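PDB 4HDT: 3-hydroxyisobutyryl-CoA hydrolase from Mycobacterium thermoresistibile, which probably hydrolyses 3-hydroxyisobutyryl-CoA to free 3-hydroxyisobutyrate and coenzyme A, belongs to the crotonase (enoyl-CoA hydratase/isomerase) superfamily and binds zinc ions. Local coordinates for residues T263-A268 with P320-A325; E292-C297 with F339-P344. One frame throughout, in Å; residues are numbered along the deposited sequence.

Contact 1: residues T263-A268 with P320-A325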
ATOM      1  N   THR A 263     -14.817  -5.512  12.805  1.00 16.11           N
ATOM      2  CA  THR A 263     -13.744  -5.297  13.792  1.00 16.07           C
ATOM      3  C   THR A 263     -12.932  -4.016  13.583  1.00 15.28           C
ATOM      4  O   THR A 263     -12.103  -3.687  14.442  1.00 15.35           O
ATOM      5  CB  THR A 263     -12.709  -6.449  13.812  1.00 16.23           C
ATOM      6  OG1 THR A 263     -11.907  -6.449  12.608  1.00 16.19           O
ATOM      7  CG2 THR A 263     -13.396  -7.821  14.079  1.00 17.06           C
ATOM      8  N   ARG A 264     -13.157  -3.306  12.485  1.00 13.89           N
ATOM      9  CA  ARG A 264     -12.289  -2.203  12.098  1.00 13.41           C
ATOM     10  C   ARG A 264     -12.819  -0.910  12.650  1.00 13.39           C
ATOM     11  O   ARG A 264     -13.967  -0.816  13.124  1.00 14.42           O
ATOM     12  CB  ARG A 264     -12.160  -2.126  10.569  1.00 12.84           C
ATOM     13  CG  ARG A 264     -11.729  -3.369   9.847  1.00 12.85           C
ATOM     14  CD  ARG A 264     -10.500  -3.978  10.455  1.00 13.06           C
ATOM     15  NE  ARG A 264      -9.903  -4.962   9.579  1.00 13.31           N
ATOM     16  CZ  ARG A 264      -8.829  -5.686   9.887  1.00 14.13           C
ATOM     17  NH1 ARG A 264      -8.274  -5.627  11.097  1.00 14.44           N
ATOM     18  NH2 ARG A 264      -8.309  -6.508   9.005  1.00 14.59           N
ATOM     19  N   SER A 265     -11.948   0.103  12.675  1.00 13.05           N
ATOM     20  CA  SER A 265     -12.334   1.402  13.200  1.00 13.23           C
ATOM     21  C   SER A 265     -13.495   1.994  12.420  1.00 13.44           C
ATOM     22  O   SER A 265     -13.348   2.172  11.192  1.00 12.90           O
ATOM     23  CB  SER A 265     -11.115   2.349  13.126  1.00 12.86           C
ATOM     24  OG  SER A 265     -11.484   3.704  13.166  1.00 13.04           O
ATOM     25  N   PRO A 266     -14.630   2.338  13.087  1.00 14.04           N
ATOM     26  CA  PRO A 266     -15.743   2.973  12.331  1.00 14.17           C
ATOM     27  C   PRO A 266     -15.380   4.242  11.564  1.00 13.97           C
ATOM     28  O   PRO A 266     -15.694   4.352  10.384  1.00 13.51           O
ATOM     29  CB  PRO A 266     -16.800   3.231  13.406  1.00 15.31           C
ATOM     30  CG  PRO A 266     -16.594   2.072  14.351  1.00 15.46           C
ATOM     31  CD  PRO A 266     -15.082   1.913  14.425  1.00 14.78           C
ATOM     32  N   ILE A 267     -14.638   5.161  12.193  1.00 13.79           N
ATOM     33  CA  ILE A 267     -14.279   6.389  11.499  1.00 13.77           C
ATOM     34  C   ILE A 267     -13.297   6.089  10.360  1.00 12.84           C
ATOM     35  O   ILE A 267     -13.478   6.583   9.254  1.00 12.54           O
ATOM     36  CB  ILE A 267     -13.762   7.494  12.446  1.00 14.28           C
ATOM     37  CG1 ILE A 267     -13.612   8.829  11.709  1.00 14.59           C
ATOM     38  CG2 ILE A 267     -12.444   7.084  13.092  1.00 14.00           C
ATOM     39  CD1 ILE A 267     -14.884   9.367  11.097  1.00 15.38           C
ATOM     40  N   ALA A 268     -12.338   5.205  10.589  1.00 12.24           N
ATOM     41  CA  ALA A 268     -11.377   4.871   9.517  1.00 11.48           C
ATOM     42  C   ALA A 268     -12.075   4.197   8.305  1.00 11.00           C
ATOM     43  O   ALA A 268     -11.774   4.514   7.171  1.00 10.61           O
ATOM     44  CB  ALA A 268     -10.250   4.013  10.041  1.00 11.40           C
ATOM     45  N   PRO A 320      -8.732  -3.222  20.145  1.00 24.62           N
ATOM     46  CA  PRO A 320      -8.883  -1.772  20.260  1.00 23.17           C
ATOM     47  C   PRO A 320     -10.309  -1.346  20.620  1.00 22.33           C
ATOM     48  O   PRO A 320     -11.275  -1.942  20.139  1.00 21.07           O
ATOM     49  CB  PRO A 320      -8.500  -1.266  18.864  1.00 23.06           C
ATOM     50  CG  PRO A 320      -8.798  -2.428  17.969  1.00 23.19           C
ATOM     51  CD  PRO A 320      -8.512  -3.664  18.763  1.00 24.48           C
ATOM     52  N   LYS A 321     -10.429  -0.305  21.445  1.00 21.45           N
ATOM     53  CA  LYS A 321     -11.705   0.270  21.835  1.00 21.55           C
ATOM     54  C   LYS A 321     -11.899   1.532  21.040  1.00 20.90           C
ATOM     55  O   LYS A 321     -11.362   2.602  21.380  1.00 21.39           O
ATOM     56  CB  LYS A 321     -11.738   0.592  23.355  1.00 22.94           C
ATOM     57  N   TRP A 322     -12.625   1.401  19.938  1.00 19.88           N
ATOM     58  CA  TRP A 322     -12.731   2.478  18.997  1.00 18.51           C
ATOM     59  C   TRP A 322     -13.701   3.529  19.512  1.00 19.36           C
ATOM     60  O   TRP A 322     -14.697   3.219  20.200  1.00 19.93           O
ATOM     61  CB  TRP A 322     -13.251   1.962  17.656  1.00 17.29           C
ATOM     62  CG  TRP A 322     -12.459   0.867  16.980  1.00 16.19           C
ATOM     63  CD1 TRP A 322     -12.948  -0.337  16.549  1.00 15.80           C
ATOM     64  CD2 TRP A 322     -11.103   0.924  16.541  1.00 15.41           C
ATOM     65  NE1 TRP A 322     -11.980  -1.047  15.913  1.00 15.28           N
ATOM     66  CE2 TRP A 322     -10.828  -0.295  15.874  1.00 14.94           C
ATOM     67  CE3 TRP A 322     -10.083   1.868  16.668  1.00 15.31           C
ATOM     68  CZ2 TRP A 322      -9.578  -0.595  15.329  1.00 14.52           C
ATOM     69  CZ3 TRP A 322      -8.834   1.573  16.125  1.00 14.75           C
ATOM     70  CH2 TRP A 322      -8.588   0.350  15.456  1.00 14.52           C
ATOM     71  N   ARG A 323     -13.448   4.769  19.127  1.00 19.25           N
ATOM     72  CA  ARG A 323     -14.279   5.903  19.508  1.00 20.26           C
ATOM     73  C   ARG A 323     -14.323   6.865  18.318  1.00 20.50           C
ATOM     74  O   ARG A 323     -13.288   7.420  17.958  1.00 20.09           O
ATOM     75  CB  ARG A 323     -13.660   6.574  20.761  1.00 21.13           C
ATOM     76  N   PRO A 324     -15.498   7.049  17.669  1.00 21.21           N
ATOM     77  CA  PRO A 324     -16.792   6.428  17.958  1.00 21.97           C
ATOM     78  C   PRO A 324     -16.809   4.920  17.832  1.00 21.36           C
ATOM     79  O   PRO A 324     -16.161   4.348  16.955  1.00 20.39           O
ATOM     80  CB  PRO A 324     -17.733   7.039  16.913  1.00 22.31           C
ATOM     81  CG  PRO A 324     -16.845   7.511  15.828  1.00 22.00           C
ATOM     82  CD  PRO A 324     -15.581   7.939  16.493  1.00 21.50           C
ATOM     83  N   ALA A 325     -17.609   4.284  18.686  1.00 21.75           N
ATOM     84  CA  ALA A 325     -17.592   2.833  18.788  1.00 21.82           C
ATOM     85  C   ALA A 325     -18.447   2.173  17.709  1.00 21.63           C
ATOM     86  O   ALA A 325     -18.289   0.998  17.444  1.00 20.86           O
ATOM     87  CB  ALA A 325     -18.070   2.392  20.161  1.00 23.02           C
TER
HETATM   88  O   HOH W   1     -14.365   5.279  15.044  1.00 15.31           O
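Trp322 lays its indole over the turn that starts helix 266-279: its CB meets Pro266, both rings meet Ser265, and NE1 meets Thr263 O. The CB stands 3.7 Å from CD of Pro266. With CG anti to the carbonyl carbon (chi1 -57°), the ring system is carried over Ser265, whose CA stands 3.5 Å from the centroid of the five-membered ring, almost on its normal: a CH-pi contact. CD1 comes within 3.6 Å of Arg264 O. At the ring junction CD2, and beyond it CE3, lie against CB of Ser265; serine is small enough to let the indole come down onto the backbone. Farther out, CZ3 is still 3.8 Å from that CB and CH2 4.0 Å. At the polar edge, NE1 gives a nearly straight hydrogen bond (168°) to Thr263 O, 3.0 Å away. That oxygen lies in the indole plane, whereas NE1 stands well above the carbonyl plane and so misses the lone-pair direction. The opposite face of the indole takes CG of Pro320, so a flat aromatic suits this slot.

Ser265 is the N-cap: its OG accepts from Ala268 N and also hydrogen-bonds to Asp304. Pro266 suits the first helical turn, where no N-H is needed for the helix ladder; its CG rests 3.5 Å from Pro324 O. Water 1 accepts a hydrogen bond from Ile267 N and donates to Pro324 O.

The contact thus pins the loop between helices 303-313 and 332-336 to the N-terminus of helix 266-279, with Asp304 of helix 303-313 touching both Ile267 and Trp322.

Contact 2: residues E292-C297 with F339-P344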
ATOM      1  N   GLU A 292      -4.601  12.095   0.155  1.00 11.03           N
ATOM      2  CA  GLU A 292      -4.180  11.151   1.170  1.00 10.37           C
ATOM      3  C   GLU A 292      -3.393  11.859   2.276  1.00 10.57           C
ATOM      4  O   GLU A 292      -3.480  11.514   3.457  1.00 10.30           O
ATOM      5  CB  GLU A 292      -3.318  10.047   0.557  1.00  9.95           C
ATOM      6  CG  GLU A 292      -4.081   9.015  -0.284  1.00  9.65           C
ATOM      7  CD  GLU A 292      -3.193   7.971  -0.945  1.00  9.44           C
ATOM      8  OE1 GLU A 292      -1.984   7.948  -0.670  1.00  9.08           O
ATOM      9  OE2 GLU A 292      -3.711   7.163  -1.759  1.00  9.17           O
ATOM     10  N   TYR A 293      -2.617  12.856   1.915  1.00 10.82           N
ATOM     11  CA  TYR A 293      -1.812  13.564   2.916  1.00 11.36           C
ATOM     12  C   TYR A 293      -2.723  14.335   3.885  1.00 11.82           C
ATOM     13  O   TYR A 293      -2.486  14.323   5.088  1.00 11.94           O
ATOM     14  CB  TYR A 293      -0.838  14.521   2.220  1.00 11.93           C
ATOM     15  CG  TYR A 293       0.089  15.261   3.140  1.00 12.61           C
ATOM     16  CD1 TYR A 293       1.162  14.594   3.762  1.00 12.63           C
ATOM     17  CD2 TYR A 293      -0.084  16.615   3.377  1.00 13.67           C
ATOM     18  CE1 TYR A 293       2.020  15.252   4.607  1.00 13.38           C
ATOM     19  CE2 TYR A 293       0.758  17.273   4.228  1.00 14.58           C
ATOM     20  CZ  TYR A 293       1.807  16.616   4.842  1.00 14.23           C
ATOM     21  OH  TYR A 293       2.610  17.370   5.693  1.00 15.19           O
ATOM     22  N   ARG A 294      -3.758  14.999   3.366  1.00 12.31           N
ATOM     23  CA  ARG A 294      -4.752  15.663   4.242  1.00 13.18           C
ATOM     24  C   ARG A 294      -5.365  14.644   5.209  1.00 12.53           C
ATOM     25  O   ARG A 294      -5.481  14.896   6.406  1.00 13.00           O
ATOM     26  CB  ARG A 294      -5.884  16.322   3.443  1.00 14.27           C
ATOM     27  CG  ARG A 294      -5.404  17.487   2.577  1.00 15.73           C
ATOM     28  CD  ARG A 294      -6.530  18.006   1.697  1.00 17.33           C
ATOM     29  NE  ARG A 294      -6.276  19.332   1.166  1.00 19.83           N
ATOM     30  CZ  ARG A 294      -7.162  20.043   0.445  1.00 21.47           C
ATOM     31  NH1 ARG A 294      -8.357  19.528   0.138  1.00 22.53           N
ATOM     32  NH2 ARG A 294      -6.852  21.266   0.023  1.00 23.44           N
ATOM     33  N   VAL A 295      -5.727  13.478   4.681  1.00 11.70           N
ATOM     34  CA  VAL A 295      -6.358  12.432   5.489  1.00 11.34           C
ATOM     35  C   VAL A 295      -5.406  11.918   6.570  1.00 11.10           C
ATOM     36  O   VAL A 295      -5.807  11.792   7.744  1.00 11.13           O
ATOM     37  CB  VAL A 295      -6.888  11.300   4.597  1.00 10.85           C
ATOM     38  CG1 VAL A 295      -7.344  10.073   5.371  1.00 10.61           C
ATOM     39  CG2 VAL A 295      -8.042  11.817   3.706  1.00 11.13           C
ATOM     40  N   SER A 296      -4.158  11.640   6.192  1.00 10.68           N
ATOM     41  CA  SER A 296      -3.158  11.161   7.166  1.00 10.78           C
ATOM     42  C   SER A 296      -2.908  12.200   8.260  1.00 11.86           C
ATOM     43  O   SER A 296      -2.885  11.868   9.424  1.00 11.92           O
ATOM     44  CB  SER A 296      -1.859  10.753   6.482  1.00 10.23           C
ATOM     45  OG  SER A 296      -2.083   9.688   5.544  1.00  9.92           O
ATOM     46  N   CYS A 297      -2.732  13.455   7.856  1.00 12.90           N
ATOM     47  CA  CYS A 297      -2.554  14.552   8.800  1.00 14.49           C
ATOM     48  C   CYS A 297      -3.717  14.645   9.776  1.00 14.91           C
ATOM     49  O   CYS A 297      -3.503  14.834  10.989  1.00 15.32           O
ATOM     50  CB  CYS A 297      -2.397  15.855   8.057  1.00 15.62           C
ATOM     51  SG  CYS A 297      -0.762  16.093   7.303  1.00 18.01           S
ATOM     52  N   PHE A 339     -10.719  15.594   5.316  1.00 15.76           N
ATOM     53  CA  PHE A 339     -10.383  16.107   4.000  1.00 16.02           C
ATOM     54  C   PHE A 339     -10.102  17.598   4.031  1.00 17.30           C
ATOM     55  O   PHE A 339      -9.921  18.196   2.981  1.00 17.92           O
ATOM     56  CB  PHE A 339     -11.517  15.766   3.014  1.00 15.93           C
ATOM     57  CG  PHE A 339     -11.692  14.298   2.820  1.00 14.94           C
ATOM     58  CD1 PHE A 339     -10.932  13.628   1.889  1.00 14.28           C
ATOM     59  CD2 PHE A 339     -12.597  13.563   3.588  1.00 14.96           C
ATOM     60  CE1 PHE A 339     -11.043  12.252   1.736  1.00 13.56           C
ATOM     61  CE2 PHE A 339     -12.729  12.199   3.426  1.00 14.24           C
ATOM     62  CZ  PHE A 339     -11.954  11.540   2.512  1.00 13.64           C
ATOM     63  N   ALA A 340      -9.977  18.165   5.232  1.00 17.90           N
ATOM     64  CA  ALA A 340      -9.686  19.581   5.371  1.00 19.29           C
ATOM     65  C   ALA A 340      -8.311  19.935   4.809  1.00 19.32           C
ATOM     66  O   ALA A 340      -7.340  19.132   4.882  1.00 18.20           O
ATOM     67  CB  ALA A 340      -9.792  20.004   6.818  1.00 19.78           C
ATOM     68  N   PRO A 341      -8.216  21.141   4.219  1.00 20.80           N
ATOM     69  CA  PRO A 341      -6.916  21.680   3.809  1.00 20.84           C
ATOM     70  C   PRO A 341      -5.926  21.703   4.936  1.00 20.93           C
ATOM     71  O   PRO A 341      -6.301  21.918   6.090  1.00 21.49           O
ATOM     72  CB  PRO A 341      -7.230  23.142   3.462  1.00 22.06           C
ATOM     73  CG  PRO A 341      -8.655  23.148   3.071  1.00 22.61           C
ATOM     74  CD  PRO A 341      -9.330  22.011   3.810  1.00 21.98           C
ATOM     75  N   VAL A 342      -4.659  21.556   4.588  1.00 20.59           N
ATOM     76  CA  VAL A 342      -3.576  21.662   5.554  1.00 21.24           C
ATOM     77  C   VAL A 342      -2.532  22.625   4.985  1.00 21.49           C
ATOM     78  O   VAL A 342      -2.575  22.946   3.806  1.00 21.99           O
ATOM     79  CB  VAL A 342      -2.966  20.281   5.846  1.00 20.65           C
ATOM     80  CG1 VAL A 342      -4.025  19.370   6.453  1.00 20.53           C
ATOM     81  CG2 VAL A 342      -2.310  19.678   4.602  1.00 20.28           C
ATOM     82  N   ASP A 343      -1.606  23.073   5.819  1.00 21.91           N
ATOM     83  CA  ASP A 343      -0.648  24.103   5.422  1.00 22.47           C
ATOM     84  C   ASP A 343       0.697  23.749   6.032  1.00 22.07           C
ATOM     85  O   ASP A 343       0.871  23.888   7.245  1.00 22.14           O
ATOM     86  CB  ASP A 343      -1.127  25.470   5.888  1.00 24.07           C
ATOM     87  CG  ASP A 343      -0.247  26.610   5.374  1.00 25.53           C
ATOM     88  OD1 ASP A 343       0.866  26.366   4.864  1.00 25.54           O
ATOM     89  OD2 ASP A 343      -0.655  27.777   5.491  1.00 27.34           O
ATOM     90  N   PRO A 344       1.677  23.341   5.202  1.00 21.36           N
ATOM     91  CA  PRO A 344       1.621  23.329   3.757  1.00 20.85           C
ATOM     92  C   PRO A 344       0.907  22.087   3.256  1.00 19.52           C
ATOM     93  O   PRO A 344       0.920  21.051   3.915  1.00 18.78           O
ATOM     94  CB  PRO A 344       3.102  23.276   3.351  1.00 21.03           C
ATOM     95  CG  PRO A 344       3.736  22.504   4.434  1.00 21.15           C
ATOM     96  CD  PRO A 344       3.039  23.023   5.688  1.00 21.65           C
TER
HETATM   97  O   HOH W   2       1.454  19.976   6.457  1.00 25.50           O
HETATM   98  O   HOH W   3      -6.953  17.339   6.953  1.00 16.96           O
HETATM   99  O   HOH W   4      -9.049  16.780   0.292  1.00 27.76           O
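In the largely helical C-terminal part of this crotonase-family chain, the tail that follows helix 332-336 runs past one side of helix 285-299, and Arg294 reaches out from the helix along it. No direct hydrogen bond joins the two segments; apolar packing and water bridges do the work. The aliphatic part of Arg294, extended from CG to NE, passes the carbonyl of Ala340, with CG 3.4 Å from its O. The guanidinium then lays one face over Pro341, whose CA is 3.6 Å from NE. A long side chain with a flat, charged end suits this partly exposed place: its methylenes pack on the tail while NH2 forms a salt bridge with Glu345.

Deeper in, Val295 presses CG2, the branch anti to its carbonyl carbon, onto a face of the Phe339 ring, 3.6 Å from CE1, in a CH-pi contact. Phe339 also makes a cation-pi interaction with Arg278 of helix 266-279, so an aromatic ring serves both a methyl and a charge.

Val342 uses both branches: CG2 comes within 3.9 Å of Tyr293 CE2, while CG1 approaches CB of Cys297. The tyrosine ring carries the sulfur of Cys297 over one face, and its OH reaches water 2, which donates to Pro344 O. At the other end of the contact, water 4 lies in the guanidinium plane, accepting from Arg294 NH1 at 2.8 Å and donating to Phe339 O at 3.2 Å.

In the fold
Both contacts fasten irregular chain around helix 332-336 to helices that precede it: contact 1 uses the loop before that helix, contact 2 the tail after it. Their helical partners, 266-279 and 285-299, follow each other in the chain, and the contact centres are about 21 Å apart. Each is partly buried, with Ser265, Pro266 and Ile267 inside and Thr263 and Ala325 outward in contact 1, Tyr293, Val295 and Phe339 inside and Pro341 and Pro344 outward in contact 2. Contact 1 has a direct bond to Thr263 O in the turn before the helix, and its water reaches the first-turn amide of Ile267. Contact 2 meets mid-helix, where backbone amides are already paired. Helix 266-279 also touches Val295 and Phe339.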